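Local coordinates for putative exported protein (Bordetella parapertussis, PDB 3OCJ) that is of unknown function but carries a class I methyltransferase domain, so probably binds S-adenosylmethionine and may be a methyltransferase, at residues A123-G128 against D189-N194; R110-H115 against S131-L136; V144-I149 against G170-H175; T225-P230 against L295-I300. One frame throughout, in Å; residues are numbered along the deposited sequence.

Contact 1 of 4, residues A123-G128 against D189-N194; sequences ASVPCG and DLLTSN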
loop_
_atom_site.group_PDB
_atom_site.type_symbol
_atom_site.label_atom_id
_atom_site.label_comp_id
_atom_site.label_asym_id
_atom_site.label_seq_id
_atom_site.Cartn_x
_atom_site.Cartn_y
_atom_site.Cartn_z
ATOM N N ALA A 123 -5.191 -11.355 11.517
ATOM C CA ALA A 123 -4.473 -11.729 10.298
ATOM C C ALA A 123 -4.154 -10.505 9.454
ATOM O O ALA A 123 -4.926 -9.557 9.425
ATOM C CB ALA A 123 -5.301 -12.707 9.487
ATOM N N SER A 124 -3.025 -10.536 8.751
ATOM C CA SER A 124 -2.710 -9.521 7.762
ATOM C C SER A 124 -2.471 -10.211 6.420
ATOM O O SER A 124 -1.699 -11.173 6.350
ATOM C CB SER A 124 -1.478 -8.715 8.179
ATOM O OG SER A 124 -1.159 -7.731 7.201
ATOM N N VAL A 125 -3.122 -9.712 5.367
ATOM C CA VAL A 125 -3.120 -10.370 4.060
ATOM C C VAL A 125 -3.192 -9.292 2.982
ATOM O O VAL A 125 -4.233 -8.654 2.832
ATOM C CB VAL A 125 -4.371 -11.280 3.890
ATOM C CG1 VAL A 125 -4.291 -12.069 2.574
ATOM C CG2 VAL A 125 -4.564 -12.213 5.103
ATOM N N PRO A 126 -2.098 -9.058 2.230
ATOM C CA PRO A 126 -0.766 -9.661 2.334
ATOM C C PRO A 126 -0.000 -9.001 3.468
ATOM O O PRO A 126 -0.043 -7.769 3.610
ATOM C CB PRO A 126 -0.134 -9.305 0.989
ATOM C CG PRO A 126 -0.741 -7.970 0.649
ATOM C CD PRO A 126 -2.143 -7.990 1.208
ATOM N N CYS A 127 0.671 -9.802 4.284
ATOM C CA CYS A 127 1.231 -9.275 5.520
ATOM C C CYS A 127 2.462 -8.397 5.352
ATOM O O CYS A 127 2.739 -7.552 6.206
ATOM C CB CYS A 127 1.516 -10.393 6.530
ATOM S SG CYS A 127 2.780 -11.567 6.022
ATOM N N GLY A 128 3.191 -8.582 4.255
ATOM C CA GLY A 128 4.465 -7.899 4.098
ATOM C C GLY A 128 5.321 -8.134 5.333
ATOM O O GLY A 128 5.383 -9.251 5.853
ATOM N N ASP A 189 -10.400 -13.019 14.048
ATOM C CA ASP A 189 -11.264 -11.997 14.630
ATOM C C ASP A 189 -11.132 -10.671 13.897
ATOM O O ASP A 189 -12.083 -9.886 13.808
ATOM C CB ASP A 189 -10.909 -11.806 16.098
ATOM C CG ASP A 189 -11.178 -13.042 16.908
ATOM O OD1 ASP A 189 -12.370 -13.357 17.119
ATOM O OD2 ASP A 189 -10.207 -13.712 17.304
ATOM N N LEU A 190 -9.931 -10.425 13.395
ATOM C CA LEU A 190 -9.587 -9.173 12.742
ATOM C C LEU A 190 -8.712 -9.495 11.545
ATOM O O LEU A 190 -7.824 -10.347 11.640
ATOM C CB LEU A 190 -8.795 -8.293 13.705
ATOM C CG LEU A 190 -9.479 -7.123 14.396
ATOM C CD1 LEU A 190 -8.513 -6.518 15.402
ATOM C CD2 LEU A 190 -9.904 -6.089 13.362
ATOM N N LEU A 191 -8.953 -8.839 10.417
ATOM C CA LEU A 191 -8.117 -9.043 9.233
ATOM C C LEU A 191 -7.796 -7.676 8.658
ATOM O O LEU A 191 -8.688 -6.842 8.489
ATOM C CB LEU A 191 -8.834 -9.921 8.193
ATOM C CG LEU A 191 -7.983 -10.383 6.995
ATOM C CD1 LEU A 191 -8.462 -11.713 6.403
ATOM C CD2 LEU A 191 -7.900 -9.318 5.898
ATOM N N THR A 192 -6.520 -7.428 8.401
ATOM C CA THR A 192 -6.111 -6.190 7.771
ATOM C C THR A 192 -5.467 -6.468 6.399
ATOM O O THR A 192 -4.755 -7.465 6.222
ATOM C CB THR A 192 -5.181 -5.386 8.700
ATOM O OG1 THR A 192 -4.852 -4.134 8.090
ATOM C CG2 THR A 192 -3.919 -6.177 9.013
ATOM N N SER A 193 -5.745 -5.593 5.438
ATOM C CA SER A 193 -5.251 -5.750 4.079
ATOM C C SER A 193 -4.941 -4.400 3.453
ATOM O O SER A 193 -5.791 -3.512 3.427
ATOM C CB SER A 193 -6.285 -6.480 3.215
ATOM O OG SER A 193 -5.793 -6.673 1.892
ATOM N N ASN A 194 -3.724 -4.265 2.939
ATOM C CA ASN A 194 -3.341 -3.076 2.188
ATOM C C ASN A 194 -2.492 -3.489 1.000
ATOM O O ASN A 194 -1.620 -4.338 1.128
ATOM C CB ASN A 194 -2.555 -2.118 3.091
ATOM C CG ASN A 194 -2.084 -0.871 2.361
ATOM O OD1 ASN A 194 -0.882 -0.677 2.136
ATOM N ND2 ASN A 194 -3.015 -0.027 1.984
HETATM O O HOH W 1 -1.876 -5.978 4.482
#
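A123 and S124 pair with L191 and T192 as neighbouring parallel strands, with CA atoms 4.7 Å apart at A123 and L191. The backbone bonds follow the usual parallel pattern. A123 N donates to L190 O, T192 N to A123 O, and V125 N to T192 O at 2.9 Å. Beyond the S124 and T192 pair a side chain takes over. S193 OG donates to V125 O at 2.7 Å and lies in the plane of that carbonyl. The hydroxyl reaches it because OG is anti to the backbone N of S193 (chi1 -178°). On one face of the sheet S124 CB packs on T192 CG2 at 3.6 Å. S124 OG lies as near that methyl and hydrogen-bonds to E132 OE2. On the other face A123 CB lies near L191 CG. Further along, one branch of V125, CG2, meets L191 CD1 at 4.1 Å. P126 follows a cis peptide bond, and its CD lies 3.7 Å from N194 O. Water 1 fills the fork where the chains part. It donates to P126 O at 2.7 Å and accepts from N194 N at 3.0 Å; its link to S124 OG is weak. Beyond it N194 ND2 bonds to S226 OG, and N194 touches the bound palmitic acid. The fork lies at the C-terminal ends of parallel strands, where Rossmann-like methyltransferases usually bind their cofactor. The S193 hydroxyl and the water therefore satisfy V125 O, P126 O and N194 N, which strand pairing no longer serves.

Contact 2 of 4, residues R110-H115 against S131-L136; sequences RALQRH and SELLAL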
loop_
_atom_site.group_PDB
_atom_site.type_symbol
_atom_site.label_atom_id
_atom_site.label_comp_id
_atom_site.label_asym_id
_atom_site.label_seq_id
_atom_site.Cartn_x
_atom_site.Cartn_y
_atom_site.Cartn_z
ATOM N N ARG A 110 -4.708 3.005 14.481
ATOM C CA ARG A 110 -5.772 3.376 15.415
ATOM C C ARG A 110 -6.937 2.391 15.364
ATOM O O ARG A 110 -7.506 2.025 16.410
ATOM C CB ARG A 110 -6.285 4.803 15.159
ATOM C CG ARG A 110 -5.326 5.910 15.561
ATOM C CD ARG A 110 -6.027 7.281 15.592
ATOM N NE ARG A 110 -6.732 7.540 14.344
ATOM C CZ ARG A 110 -8.055 7.624 14.211
ATOM N NH1 ARG A 110 -8.574 7.820 13.003
ATOM N NH2 ARG A 110 -8.864 7.523 15.262
ATOM N N ALA A 111 -7.301 1.963 14.159
ATOM C CA ALA A 111 -8.438 1.060 14.002
ATOM C C ALA A 111 -8.115 -0.306 14.595
ATOM O O ALA A 111 -8.920 -0.875 15.327
ATOM C CB ALA A 111 -8.830 0.928 12.533
ATOM N N LEU A 112 -6.936 -0.835 14.281
ATOM C CA LEU A 112 -6.581 -2.144 14.806
ATOM C C LEU A 112 -6.496 -2.074 16.323
ATOM O O LEU A 112 -7.003 -2.955 17.016
ATOM C CB LEU A 112 -5.284 -2.661 14.177
ATOM C CG LEU A 112 -5.402 -2.929 12.675
ATOM C CD1 LEU A 112 -4.022 -3.027 12.041
ATOM C CD2 LEU A 112 -6.240 -4.186 12.389
ATOM N N GLN A 113 -5.907 -1.003 16.850
ATOM C CA GLN A 113 -5.795 -0.857 18.299
ATOM C C GLN A 113 -7.171 -0.842 18.977
ATOM O O GLN A 113 -7.373 -1.477 20.017
ATOM C CB GLN A 113 -5.011 0.405 18.672
ATOM C CG GLN A 113 -4.652 0.468 20.150
ATOM C CD GLN A 113 -3.531 -0.497 20.500
ATOM O OE1 GLN A 113 -2.474 -0.485 19.868
ATOM N NE2 GLN A 113 -3.757 -1.339 21.502
ATOM N N ARG A 114 -8.107 -0.104 18.388
ATOM C CA ARG A 114 -9.468 0.013 18.897
ATOM C C ARG A 114 -10.190 -1.331 18.960
ATOM O O ARG A 114 -10.954 -1.591 19.894
ATOM C CB ARG A 114 -10.260 0.987 18.011
ATOM C CG ARG A 114 -11.759 0.961 18.222
ATOM C CD ARG A 114 -12.446 2.044 17.391
ATOM N NE ARG A 114 -13.893 1.856 17.369
ATOM C CZ ARG A 114 -14.762 2.735 16.883
ATOM N NH1 ARG A 114 -16.059 2.461 16.917
ATOM N NH2 ARG A 114 -14.339 3.887 16.372
ATOM N N HIS A 115 -9.943 -2.184 17.969
ATOM C CA HIS A 115 -10.674 -3.442 17.845
ATOM C C HIS A 115 -9.995 -4.628 18.541
ATOM O O HIS A 115 -10.612 -5.668 18.726
ATOM C CB HIS A 115 -10.942 -3.757 16.365
ATOM C CG HIS A 115 -11.901 -2.807 15.724
ATOM N ND1 HIS A 115 -13.258 -3.048 15.663
ATOM C CD2 HIS A 115 -11.707 -1.604 15.136
ATOM C CE1 HIS A 115 -13.855 -2.036 15.061
ATOM N NE2 HIS A 115 -12.939 -1.137 14.747
ATOM N N SER A 131 4.360 -4.427 9.517
ATOM C CA SER A 131 4.713 -3.170 10.171
ATOM C C SER A 131 3.616 -2.668 11.103
ATOM O O SER A 131 3.881 -2.204 12.216
ATOM C CB SER A 131 5.012 -2.101 9.116
ATOM O OG SER A 131 5.732 -2.648 8.018
ATOM N N GLU A 132 2.377 -2.752 10.640
ATOM C CA GLU A 132 1.262 -2.223 11.407
ATOM C C GLU A 132 0.993 -3.077 12.652
ATOM O O GLU A 132 0.801 -2.547 13.735
ATOM C CB GLU A 132 0.008 -2.045 10.532
ATOM C CG GLU A 132 -0.704 -3.323 10.106
ATOM C CD GLU A 132 0.003 -4.084 8.990
ATOM O OE1 GLU A 132 1.156 -3.741 8.656
ATOM O OE2 GLU A 132 -0.607 -5.033 8.446
ATOM N N LEU A 133 1.022 -4.397 12.511
ATOM C CA LEU A 133 0.755 -5.266 13.654
ATOM C C LEU A 133 1.859 -5.215 14.715
ATOM O O LEU A 133 1.586 -5.301 15.911
ATOM C CB LEU A 133 0.514 -6.712 13.203
ATOM C CG LEU A 133 -0.685 -6.976 12.287
ATOM C CD1 LEU A 133 -0.831 -8.475 12.053
ATOM C CD2 LEU A 133 -1.962 -6.396 12.863
ATOM N N LEU A 134 3.104 -5.065 14.280
ATOM C CA LEU A 134 4.222 -5.027 15.218
ATOM C C LEU A 134 4.332 -3.673 15.925
ATOM O O LEU A 134 5.085 -3.526 16.883
ATOM C CB LEU A 134 5.532 -5.376 14.506
ATOM C CG LEU A 134 5.650 -6.812 13.985
ATOM C CD1 LEU A 134 6.878 -6.970 13.096
ATOM C CD2 LEU A 134 5.687 -7.818 15.135
ATOM N N ALA A 135 3.575 -2.687 15.457
ATOM C CA ALA A 135 3.604 -1.355 16.063
ATOM C C ALA A 135 2.538 -1.163 17.140
ATOM O O ALA A 135 2.546 -0.154 17.841
ATOM C CB ALA A 135 3.466 -0.278 14.992
ATOM N N LEU A 136 1.622 -2.116 17.273
ATOM C CA LEU A 136 0.508 -1.956 18.208
ATOM C C LEU A 136 0.933 -2.138 19.663
ATOM O O LEU A 136 1.999 -2.689 19.953
ATOM C CB LEU A 136 -0.635 -2.922 17.878
ATOM C CG LEU A 136 -1.198 -2.880 16.458
ATOM C CD1 LEU A 136 -2.296 -3.918 16.272
ATOM C CD2 LEU A 136 -1.705 -1.492 16.117
#
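This contact packs the C-terminal part of helix 96-115 against the short, weakly bonded helix 131-134, which follows the first strand of the methyltransferase domain, and against the turn after it. L112 is the central residue. Its CD1 methyl meets two residues of the short helix: E132 CG at 3.9 Å and L133 CD2 at 4.0 Å. The L112 and L133 side chains cross at about a right angle. L112 CB touches L136 CD1 at 3.9 Å, so L136 reaches the same leucine closer to its backbone. Q113 runs past L136 in the opposite direction. Its chain bends at chi2 (74°), which brings OE1 to 3.6 Å from L136 CB. The amide makes its polar bond beside the contact, from Q113 NE2 to D137 O. E132 is also bent, with chi2 at -76°. It offers its CG to the leucine, while its OE2 has S124 as partner. No hydrogen bond joins the two segments. Their cohesion is mainly apolar, made by leucine carbons and the glutamate CG, with one amide oxygen against L136 CB. Q113 NE2 and E132 OE2 both have their partners outside this patch.

Contact 3 of 4, residues V144-I149 against G170-H175; sequences VQLVGI and GQITLH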
loop_
_atom_site.group_PDB
_atom_site.type_symbol
_atom_site.label_atom_id
_atom_site.label_comp_id
_atom_site.label_asym_id
_atom_site.label_seq_id
_atom_site.Cartn_x
_atom_site.Cartn_y
_atom_site.Cartn_z
ATOM N N VAL A 144 -2.913 -12.422 22.303
ATOM C CA VAL A 144 -3.201 -12.199 20.892
ATOM C C VAL A 144 -2.344 -13.123 20.020
ATOM O O VAL A 144 -1.152 -13.326 20.282
ATOM C CB VAL A 144 -2.986 -10.721 20.509
ATOM C CG1 VAL A 144 -3.050 -10.537 18.995
ATOM C CG2 VAL A 144 -4.035 -9.841 21.212
ATOM N N GLN A 145 -2.958 -13.706 18.992
ATOM C CA GLN A 145 -2.215 -14.476 18.008
ATOM C C GLN A 145 -2.200 -13.711 16.709
ATOM O O GLN A 145 -3.226 -13.174 16.291
ATOM C CB GLN A 145 -2.856 -15.841 17.786
ATOM C CG GLN A 145 -2.960 -16.672 19.055
ATOM C CD GLN A 145 -3.785 -17.924 18.854
ATOM O OE1 GLN A 145 -3.977 -18.376 17.726
ATOM N NE2 GLN A 145 -4.277 -18.494 19.947
ATOM N N LEU A 146 -1.025 -13.640 16.092
ATOM C CA LEU A 146 -0.868 -12.944 14.818
ATOM C C LEU A 146 -0.644 -13.920 13.676
ATOM O O LEU A 146 0.132 -14.865 13.793
ATOM C CB LEU A 146 0.304 -11.962 14.873
ATOM C CG LEU A 146 0.272 -10.894 15.972
ATOM C CD1 LEU A 146 1.538 -10.048 15.938
ATOM C CD2 LEU A 146 -0.967 -10.016 15.878
ATOM N N VAL A 147 -1.313 -13.666 12.558
ATOM C CA VAL A 147 -1.192 -14.539 11.395
ATOM C C VAL A 147 -0.826 -13.681 10.191
ATOM O O VAL A 147 -1.467 -12.668 9.918
ATOM C CB VAL A 147 -2.505 -15.300 11.121
ATOM C CG1 VAL A 147 -2.366 -16.197 9.885
ATOM C CG2 VAL A 147 -2.909 -16.123 12.336
ATOM N N GLY A 148 0.230 -14.062 9.485
ATOM C CA GLY A 148 0.619 -13.330 8.290
ATOM C C GLY A 148 0.543 -14.224 7.076
ATOM O O GLY A 148 1.066 -15.331 7.092
ATOM N N ILE A 149 -0.101 -13.749 6.017
ATOM C CA ILE A 149 -0.178 -14.508 4.779
ATOM C C ILE A 149 0.420 -13.650 3.674
ATOM O O ILE A 149 0.062 -12.484 3.523
ATOM C CB ILE A 149 -1.646 -14.857 4.434
ATOM C CG1 ILE A 149 -2.278 -15.650 5.587
ATOM C CG2 ILE A 149 -1.728 -15.638 3.125
ATOM C CD1 ILE A 149 -3.678 -16.145 5.294
ATOM N N GLY A 170 6.944 -14.989 19.269
ATOM C CA GLY A 170 6.473 -16.361 19.353
ATOM C C GLY A 170 4.979 -16.535 19.116
ATOM O O GLY A 170 4.473 -17.657 19.155
ATOM N N GLN A 171 4.279 -15.431 18.862
ATOM C CA GLN A 171 2.831 -15.454 18.644
ATOM C C GLN A 171 2.479 -15.307 17.176
ATOM O O GLN A 171 1.324 -15.089 16.836
ATOM C CB GLN A 171 2.160 -14.328 19.431
ATOM C CG GLN A 171 2.255 -14.510 20.929
ATOM C CD GLN A 171 1.545 -15.767 21.395
ATOM O OE1 GLN A 171 2.162 -16.670 21.961
ATOM N NE2 GLN A 171 0.235 -15.830 21.160
ATOM N N ILE A 172 3.479 -15.423 16.310
ATOM C CA ILE A 172 3.290 -15.222 14.880
ATOM C C ILE A 172 3.318 -16.537 14.114
ATOM O O ILE A 172 4.205 -17.367 14.313
ATOM C CB ILE A 172 4.368 -14.276 14.312
ATOM C CG1 ILE A 172 4.315 -12.928 15.036
ATOM C CG2 ILE A 172 4.197 -14.090 12.802
ATOM C CD1 ILE A 172 5.468 -12.011 14.701
ATOM N N THR A 173 2.329 -16.718 13.244
ATOM C CA THR A 173 2.292 -17.840 12.319
ATOM C C THR A 173 2.249 -17.271 10.910
ATOM O O THR A 173 1.414 -16.417 10.603
ATOM C CB THR A 173 1.058 -18.732 12.544
ATOM O OG1 THR A 173 1.037 -19.198 13.899
ATOM C CG2 THR A 173 1.109 -19.946 11.626
ATOM N N LEU A 174 3.162 -17.725 10.060
ATOM C CA LEU A 174 3.249 -17.225 8.700
ATOM C C LEU A 174 2.916 -18.311 7.689
ATOM O O LEU A 174 3.268 -19.480 7.866
ATOM C CB LEU A 174 4.653 -16.690 8.425
ATOM C CG LEU A 174 5.130 -15.548 9.323
ATOM C CD1 LEU A 174 6.572 -15.236 8.981
ATOM C CD2 LEU A 174 4.265 -14.296 9.175
ATOM N N HIS A 175 2.254 -17.905 6.614
ATOM C CA HIS A 175 1.859 -18.818 5.555
ATOM C C HIS A 175 2.183 -18.216 4.208
ATOM O O HIS A 175 1.830 -17.073 3.931
ATOM C CB HIS A 175 0.359 -19.086 5.608
ATOM C CG HIS A 175 -0.115 -19.616 6.921
ATOM N ND1 HIS A 175 -0.006 -20.945 7.272
ATOM C CD2 HIS A 175 -0.701 -18.995 7.972
ATOM C CE1 HIS A 175 -0.504 -21.118 8.482
ATOM N NE2 HIS A 175 -0.932 -19.952 8.929
HETATM O O HOH W 2 -0.286 -17.244 15.308
#
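L146 to I149 pair in parallel with I172 to H175, the two strand axes 4.7 Å apart at closest approach and 17° from parallel. Four backbone bonds join them. L146 N donates to Q171 O, T173 N to L146 O, G148 N to T173 O, and H175 N to G148 O, each at 2.9 Å. On the other side, backbone groups of Q145, V147 and I149 bond to C120, V122 and S124. A side chain extends the pairing before the second strand begins. Q171 folds back at chi2 (-62°), and its NE2 donates to V144 O at 3.0 Å. The bond is fairly straight, 164° at the hydrogen. The carbonyl oxygen lies near the amide plane of Q171, but the donor sits well above the carbonyl plane of V144. L146 O has a second donor besides T173 N: water 2, at 2.9 Å. That water is also hydrogen-bonded to T173 OG1. Side chains also meet on both faces. L146 CD1 meets I172 CG1 on one face, where L174 CD2 also leans over G148 CA at 3.9 Å. On the opposite face V147 CG1 approaches the edge of the H175 ring at CD2, 3.8 Å away. I149 lies beside the same histidine. Helix 153-163 connects the strands and covers I172 and L174. Strand 145-150, this helix and strand 172-176 thus form a beta-alpha-beta unit, and 172-176 is the outermost strand on its side of a Rossmann-like methyltransferase sheet.

Contact 4 of 4, residues T225-P230 against L295-I300; sequences TSFLTP and LFPTVI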
loop_
_atom_site.group_PDB
_atom_site.type_symbol
_atom_site.label_atom_id
_atom_site.label_comp_id
_atom_site.label_asym_id
_atom_site.label_seq_id
_atom_site.Cartn_x
_atom_site.Cartn_y
_atom_site.Cartn_z
ATOM N N THR A 225 -9.254 -2.294 5.753
ATOM C CA THR A 225 -8.551 -2.213 4.483
ATOM C C THR A 225 -8.533 -0.768 3.978
ATOM O O THR A 225 -8.802 0.162 4.748
ATOM C CB THR A 225 -9.093 -3.245 3.451
ATOM O OG1 THR A 225 -8.216 -3.330 2.319
ATOM C CG2 THR A 225 -10.510 -2.934 2.998
ATOM N N SER A 226 -8.184 -0.581 2.714
ATOM C CA SER A 226 -7.913 0.745 2.187
ATOM C C SER A 226 -8.116 0.743 0.688
ATOM O O SER A 226 -8.213 -0.309 0.063
ATOM C CB SER A 226 -6.474 1.137 2.463
ATOM O OG SER A 226 -5.612 0.211 1.804
ATOM N N PHE A 227 -8.176 1.924 0.097
ATOM C CA PHE A 227 -8.264 2.017 -1.352
ATOM C C PHE A 227 -7.808 3.390 -1.799
ATOM O O PHE A 227 -8.038 4.376 -1.098
ATOM C CB PHE A 227 -9.704 1.740 -1.832
ATOM C CG PHE A 227 -10.749 2.609 -1.171
ATOM C CD1 PHE A 227 -11.321 3.662 -1.854
ATOM C CD2 PHE A 227 -11.138 2.356 0.138
ATOM C CE1 PHE A 227 -12.290 4.447 -1.247
ATOM C CE2 PHE A 227 -12.097 3.145 0.754
ATOM C CZ PHE A 227 -12.662 4.196 0.064
ATOM N N LEU A 228 -7.135 3.457 -2.950
ATOM C CA LEU A 228 -6.834 4.733 -3.585
ATOM C C LEU A 228 -8.035 5.228 -4.378
ATOM O O LEU A 228 -8.706 4.445 -5.066
ATOM C CB LEU A 228 -5.637 4.592 -4.519
ATOM C CG LEU A 228 -4.278 4.416 -3.851
ATOM C CD1 LEU A 228 -3.250 3.921 -4.880
ATOM C CD2 LEU A 228 -3.804 5.721 -3.229
ATOM N N THR A 229 -8.314 6.529 -4.268
ATOM C CA THR A 229 -9.481 7.144 -4.910
ATOM C C THR A 229 -9.105 7.859 -6.206
ATOM O O THR A 229 -7.949 8.276 -6.387
ATOM C CB THR A 229 -10.077 8.189 -3.975
ATOM O OG1 THR A 229 -9.016 9.090 -3.636
ATOM C CG2 THR A 229 -10.622 7.525 -2.706
ATOM N N PRO A 230 -10.073 8.010 -7.119
ATOM C CA PRO A 230 -9.811 8.691 -8.395
ATOM C C PRO A 230 -9.767 10.200 -8.210
ATOM O O PRO A 230 -10.539 10.732 -7.411
ATOM C CB PRO A 230 -11.025 8.299 -9.241
ATOM C CG PRO A 230 -12.135 8.167 -8.214
ATOM C CD PRO A 230 -11.441 7.464 -7.063
ATOM N N LEU A 295 -7.123 10.932 -0.586
ATOM C CA LEU A 295 -6.420 10.140 -1.598
ATOM C C LEU A 295 -6.402 8.645 -1.288
ATOM O O LEU A 295 -6.308 7.822 -2.205
ATOM C CB LEU A 295 -4.973 10.605 -1.717
ATOM C CG LEU A 295 -4.780 12.126 -1.777
ATOM C CD1 LEU A 295 -3.295 12.496 -1.818
ATOM C CD2 LEU A 295 -5.520 12.757 -2.947
ATOM N N PHE A 296 -6.437 8.284 -0.013
ATOM C CA PHE A 296 -6.189 6.895 0.363
ATOM C C PHE A 296 -6.952 6.555 1.640
ATOM O O PHE A 296 -6.343 6.315 2.688
ATOM C CB PHE A 296 -4.680 6.680 0.571
ATOM C CG PHE A 296 -4.189 5.262 0.314
ATOM C CD1 PHE A 296 -5.053 4.174 0.200
ATOM C CD2 PHE A 296 -2.823 5.048 0.174
ATOM C CE1 PHE A 296 -4.540 2.877 -0.052
ATOM C CE2 PHE A 296 -2.306 3.779 -0.068
ATOM C CZ PHE A 296 -3.167 2.693 -0.191
ATOM N N PRO A 297 -8.290 6.496 1.555
ATOM C CA PRO A 297 -9.061 6.199 2.762
ATOM C C PRO A 297 -8.845 4.789 3.287
ATOM O O PRO A 297 -8.520 3.844 2.557
ATOM C CB PRO A 297 -10.519 6.351 2.309
ATOM C CG PRO A 297 -10.470 7.196 1.059
ATOM C CD PRO A 297 -9.150 6.834 0.405
ATOM N N THR A 298 -9.068 4.676 4.591
ATOM C CA THR A 298 -9.126 3.419 5.314
ATOM C C THR A 298 -10.600 3.101 5.495
ATOM O O THR A 298 -11.415 4.009 5.691
ATOM C CB THR A 298 -8.438 3.596 6.665
ATOM O OG1 THR A 298 -7.045 3.858 6.451
ATOM C CG2 THR A 298 -8.603 2.387 7.594
ATOM N N VAL A 299 -10.951 1.826 5.425
ATOM C CA VAL A 299 -12.310 1.404 5.719
ATOM C C VAL A 299 -12.306 0.248 6.710
ATOM O O VAL A 299 -11.519 -0.703 6.580
ATOM C CB VAL A 299 -13.093 1.043 4.435
ATOM C CG1 VAL A 299 -12.386 -0.078 3.631
ATOM C CG2 VAL A 299 -14.539 0.653 4.764
ATOM N N ILE A 300 -13.181 0.351 7.708
ATOM C CA ILE A 300 -13.393 -0.702 8.691
ATOM C C ILE A 300 -14.780 -1.277 8.436
ATOM O O ILE A 300 -15.775 -0.538 8.454
ATOM C CB ILE A 300 -13.292 -0.190 10.138
ATOM C CG1 ILE A 300 -11.955 0.542 10.361
ATOM C CG2 ILE A 300 -13.405 -1.366 11.105
ATOM C CD1 ILE A 300 -11.986 2.045 10.130
HETATM O O HOH W 3 -5.654 8.452 -4.891
#
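L228 packs on F296 on one side of the paired backbones, and F227 packs on P297 on the other; these two patches are the apolar centre. L228 CD2 sits over a face of the F296 ring, 3.7 Å from its centroid, as a CH-pi contact. The methyl is displaced toward the rim, near CG and CD2. F227 points the other way, its CG between backbone N and carbonyl carbon (chi1 54°). The proline lies against a face of the F227 ring, offset toward the rim, with F227 CZ 3.8 Å from P297 CB and the two side chains about at a right angle. V299 CG1 comes to the edge of the F227 ring and packs tightly on T225 CG2, 3.5 Å away. T229 CG2 covers the proline from its other end at P297 CD. Backbone bonds run beside this core. T225 N donates to V299 O and V299 N to T225 O, a hydrogen-bonded antiparallel pair; S226 and T298 follow as a non-hydrogen-bonded pair. F227 N then reaches P297 O, and T229 N reaches L295 O at 3.2 Å. At the polar edge T225 OG1 bonds to S193 O, and S226 OG, close to F296 CE1, has N194 as partner. Water 3 donates to T229 O at 2.7 Å and to L295 O at 2.8 Å. L228 borders the bound palmitic acid. Helix 96-115 covers F296, and its R104 makes a cation-pi contact with that ring. Helix 271-280 lies on the F227 side, where H271 meets the F227 ring edge-to-face. Strands 188-192 and 286-289 flank the pair within the sheet.

After the N-terminal helices, helix 96-115 supplies the first segment of contact 2, and strand 121-124 then opens contact 1. The short helix 131-134 closes contact 2 while contact 1 is still open, so these two cross. Contact 3 opens and closes next, nested inside the loop of contact 1. Strand 188-192 then closes that loop. Contact 4 comes last, in series with the rest, and returns from 295-300 to 225-230. Contacts 1, 3 and 4 join neighbouring strands of one mixed sheet, and contact 2 packs helices against it. Contacts 1 and 3 meet through the neighbouring strands 121-124 and 145-150, and contacts 1 and 4 through 188-192 and 221-226.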